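PDB 4Z9F: halohydrin epoxidase A, which probably catalyses the reversible conversion of vicinal halohydrins to epoxides with release of hydrogen halide, as a halohydrin hydrogen-halide-lyase. Local coordinates for residues 61-66 with 115-120. The protein carries 1 engineered substitution. Sequence-based numbering, arbitrary orientation.
Sequences RLVDAT and QSAIAP
Val63 in the short helix 62-67 faces Ala117 in the long helix 96-123, with 6.1 Å between their CA atoms; the local axes come within 9.5 Å at an angle of 44°. Val63 is the one side chain of its segment that makes the contact, and it divides its two methyls between three residues. With CG1 anti to the backbone N (chi1 170°), the two branches are directed at successive turns of the longer helix. CG1 of Val63 meets the ring of Pro120 at CG, 3.8 Å away. CG2 of Val63 lies 3.8 Å from CB of Ala117 and also packs beside the hydroxyl of Ser116. A water bridges the polar side of the contact. It accepts from Val63 N at 2.8 Å and donates to Ser116 OG at 2.5 Å. Val63 N lies in the first turn of its helix, where amides have no helical carbonyl before them. The Ser116 hydroxyl also bonds to Leu113 O in the preceding turn. The turn around Val63 is closed by Leu62 O, which receives both Thr66 N and, at 2.6 Å, Thr66 OG1, from opposite faces of its carbonyl plane. Both helices pack on the central parallel sheet of the Rossmann-type fold: Val63 and Ala117 rest on Ile73 and Ile76 of strand 73-79, while Leu62 and Thr66 reach Leu5 of strand 3-6. From the same stretch of the long helix, Gln115 and Ile118 reach a second subunit; Gln115 NE2 bonds to Ile91 O and Thr94 O of that neighbouring subunit.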
ATOM      1  N   ARG C  61      -8.117  31.497  -8.779  1.00 30.33           N
ATOM      2  CA  ARG C  61      -8.746  32.715  -8.287  1.00 33.37           C
ATOM      3  C   ARG C  61      -9.756  32.473  -7.176  1.00 28.63           C
ATOM      4  O   ARG C  61     -10.226  33.442  -6.569  1.00 30.24           O
ATOM      5  CB  ARG C  61      -9.417  33.466  -9.448  1.00 33.51           C
ATOM      6  CG  ARG C  61      -8.410  34.084 -10.415  1.00 38.23           C
ATOM      7  CD  ARG C  61      -9.037  34.492 -11.735  1.00 46.10           C
ATOM      8  NE  ARG C  61      -8.048  35.095 -12.628  1.00 49.35           N
ATOM      9  CZ  ARG C  61      -8.344  35.926 -13.624  1.00 56.39           C
ATOM     10  NH1 ARG C  61      -9.607  36.256 -13.870  1.00 52.86           N
ATOM     11  NH2 ARG C  61      -7.373  36.424 -14.381  1.00 55.36           N
ATOM     12  N   LEU C  62     -10.075  31.214  -6.864  1.00 28.42           N
ATOM     13  CA  LEU C  62     -11.106  30.932  -5.870  1.00 24.74           C
ATOM     14  C   LEU C  62     -10.715  31.394  -4.475  1.00 25.46           C
ATOM     15  O   LEU C  62     -11.584  31.787  -3.689  1.00 24.85           O
ATOM     16  CB  LEU C  62     -11.412  29.434  -5.839  1.00 27.84           C
ATOM     17  CG  LEU C  62     -11.997  28.887  -7.132  1.00 25.66           C
ATOM     18  CD1 LEU C  62     -12.230  27.402  -6.972  1.00 25.60           C
ATOM     19  CD2 LEU C  62     -13.297  29.631  -7.485  1.00 28.89           C
ATOM     20  N   VAL C  63      -9.431  31.325  -4.128  1.00 26.10           N
ATOM     21  CA  VAL C  63      -9.047  31.673  -2.765  1.00 27.49           C
ATOM     22  C   VAL C  63      -9.201  33.174  -2.541  1.00 27.41           C
ATOM     23  O   VAL C  63      -9.782  33.606  -1.541  1.00 24.86           O
ATOM     24  CB  VAL C  63      -7.619  31.188  -2.457  1.00 27.91           C
ATOM     25  CG1 VAL C  63      -7.132  31.764  -1.142  1.00 29.36           C
ATOM     26  CG2 VAL C  63      -7.579  29.659  -2.404  1.00 23.27           C
ATOM     27  N   ASP C  64      -8.707  33.985  -3.477  1.00 26.82           N
ATOM     28  CA  ASP C  64      -8.847  35.435  -3.327  1.00 29.85           C
ATOM     29  C   ASP C  64     -10.318  35.841  -3.323  1.00 30.80           C
ATOM     30  O   ASP C  64     -10.734  36.686  -2.520  1.00 31.18           O
ATOM     31  CB  ASP C  64      -8.082  36.159  -4.438  1.00 30.09           C
ATOM     32  CG  ASP C  64      -6.573  36.201  -4.193  1.00 40.28           C
ATOM     33  OD1 ASP C  64      -6.136  36.087  -3.027  1.00 37.59           O
ATOM     34  OD2 ASP C  64      -5.818  36.357  -5.181  1.00 49.20           O
ATOM     35  N   ALA C  65     -11.131  35.221  -4.183  1.00 28.95           N
ATOM     36  CA  ALA C  65     -12.566  35.501  -4.177  1.00 29.16           C
ATOM     37  C   ALA C  65     -13.205  35.116  -2.849  1.00 29.31           C
ATOM     38  O   ALA C  65     -14.055  35.848  -2.325  1.00 29.50           O
ATOM     39  CB  ALA C  65     -13.254  34.771  -5.327  1.00 28.90           C
ATOM     40  N   THR C  66     -12.820  33.965  -2.291  1.00 29.35           N
ATOM     41  CA  THR C  66     -13.316  33.589  -0.972  1.00 23.74           C
ATOM     42  C   THR C  66     -12.933  34.630   0.070  1.00 29.51           C
ATOM     43  O   THR C  66     -13.718  34.933   0.977  1.00 27.12           O
ATOM     44  CB  THR C  66     -12.769  32.218  -0.567  1.00 28.35           C
ATOM     45  OG1 THR C  66     -13.077  31.269  -1.594  1.00 29.09           O
ATOM     46  CG2 THR C  66     -13.388  31.764   0.745  1.00 21.01           C
ATOM     47  N   GLN C 115      -1.902  25.539  -5.000  1.00 20.41           N
ATOM     48  CA  GLN C 115      -0.779  26.464  -5.175  1.00 23.16           C
ATOM     49  C   GLN C 115      -1.171  27.868  -4.745  1.00 22.86           C
ATOM     50  O   GLN C 115      -0.436  28.533  -4.006  1.00 24.06           O
ATOM     51  CB  GLN C 115      -0.302  26.465  -6.636  1.00 21.64           C
ATOM     52  CG  GLN C 115       0.822  27.461  -6.944  1.00 23.13           C
ATOM     53  CD  GLN C 115       1.244  27.494  -8.419  1.00 23.87           C
ATOM     54  OE1 GLN C 115       0.417  27.684  -9.312  1.00 23.99           O
ATOM     55  NE2 GLN C 115       2.550  27.328  -8.671  1.00 22.59           N
ATOM     56  N   SER C 116      -2.341  28.328  -5.203  1.00 22.98           N
ATOM     57  CA  SER C 116      -2.836  29.661  -4.869  1.00 22.50           C
ATOM     58  C   SER C 116      -3.163  29.805  -3.390  1.00 22.83           C
ATOM     59  O   SER C 116      -3.190  30.926  -2.882  1.00 26.14           O
ATOM     60  CB  SER C 116      -4.091  29.976  -5.698  1.00 21.39           C
ATOM     61  OG  SER C 116      -5.223  29.273  -5.201  1.00 23.58           O
ATOM     62  N   ALA C 117      -3.400  28.703  -2.685  1.00 24.33           N
ATOM     63  CA  ALA C 117      -3.858  28.770  -1.301  1.00 18.77           C
ATOM     64  C   ALA C 117      -2.722  28.810  -0.282  1.00 20.18           C
ATOM     65  O   ALA C 117      -2.942  29.262   0.848  1.00 23.78           O
ATOM     66  CB  ALA C 117      -4.765  27.570  -0.996  1.00 24.89           C
ATOM     67  N   ILE C 118      -1.518  28.366  -0.655  1.00 18.38           N
ATOM     68  CA  ILE C 118      -0.456  28.157   0.336  1.00 19.28           C
ATOM     69  C   ILE C 118      -0.089  29.472   1.018  1.00 23.04           C
ATOM     70  O   ILE C 118      -0.058  29.565   2.253  1.00 22.59           O
ATOM     71  CB  ILE C 118       0.774  27.494  -0.318  1.00 23.17           C
ATOM     72  CG1 ILE C 118       0.451  26.062  -0.761  1.00 26.01           C
ATOM     73  CG2 ILE C 118       1.968  27.486   0.636  1.00 21.28           C
ATOM     74  CD1 ILE C 118       1.562  25.402  -1.589  1.00 22.26           C
ATOM     75  N   ALA C 119       0.178  30.509   0.232  1.00 21.88           N
ATOM     76  CA  ALA C 119       0.649  31.752   0.844  1.00 24.76           C
ATOM     77  C   ALA C 119      -0.386  32.347   1.789  1.00 23.74           C
ATOM     78  O   ALA C 119      -0.041  32.594   2.959  1.00 21.68           O
ATOM     79  CB  ALA C 119       1.081  32.744  -0.243  1.00 24.99           C
ATOM     80  N   PRO C 120      -1.651  32.564   1.391  1.00 20.83           N
ATOM     81  CA  PRO C 120      -2.606  33.142   2.346  1.00 19.81           C
ATOM     82  C   PRO C 120      -2.908  32.224   3.509  1.00 21.37           C
ATOM     83  O   PRO C 120      -3.118  32.711   4.626  1.00 22.82           O
ATOM     84  CB  PRO C 120      -3.859  33.409   1.495  1.00 23.53           C
ATOM     85  CG  PRO C 120      -3.723  32.524   0.313  1.00 27.49           C
ATOM     86  CD  PRO C 120      -2.244  32.437   0.046  1.00 23.54           C
TER
HETATM   87  O   HOH W   1      -7.576  29.935  -5.677  1.00 25.51           O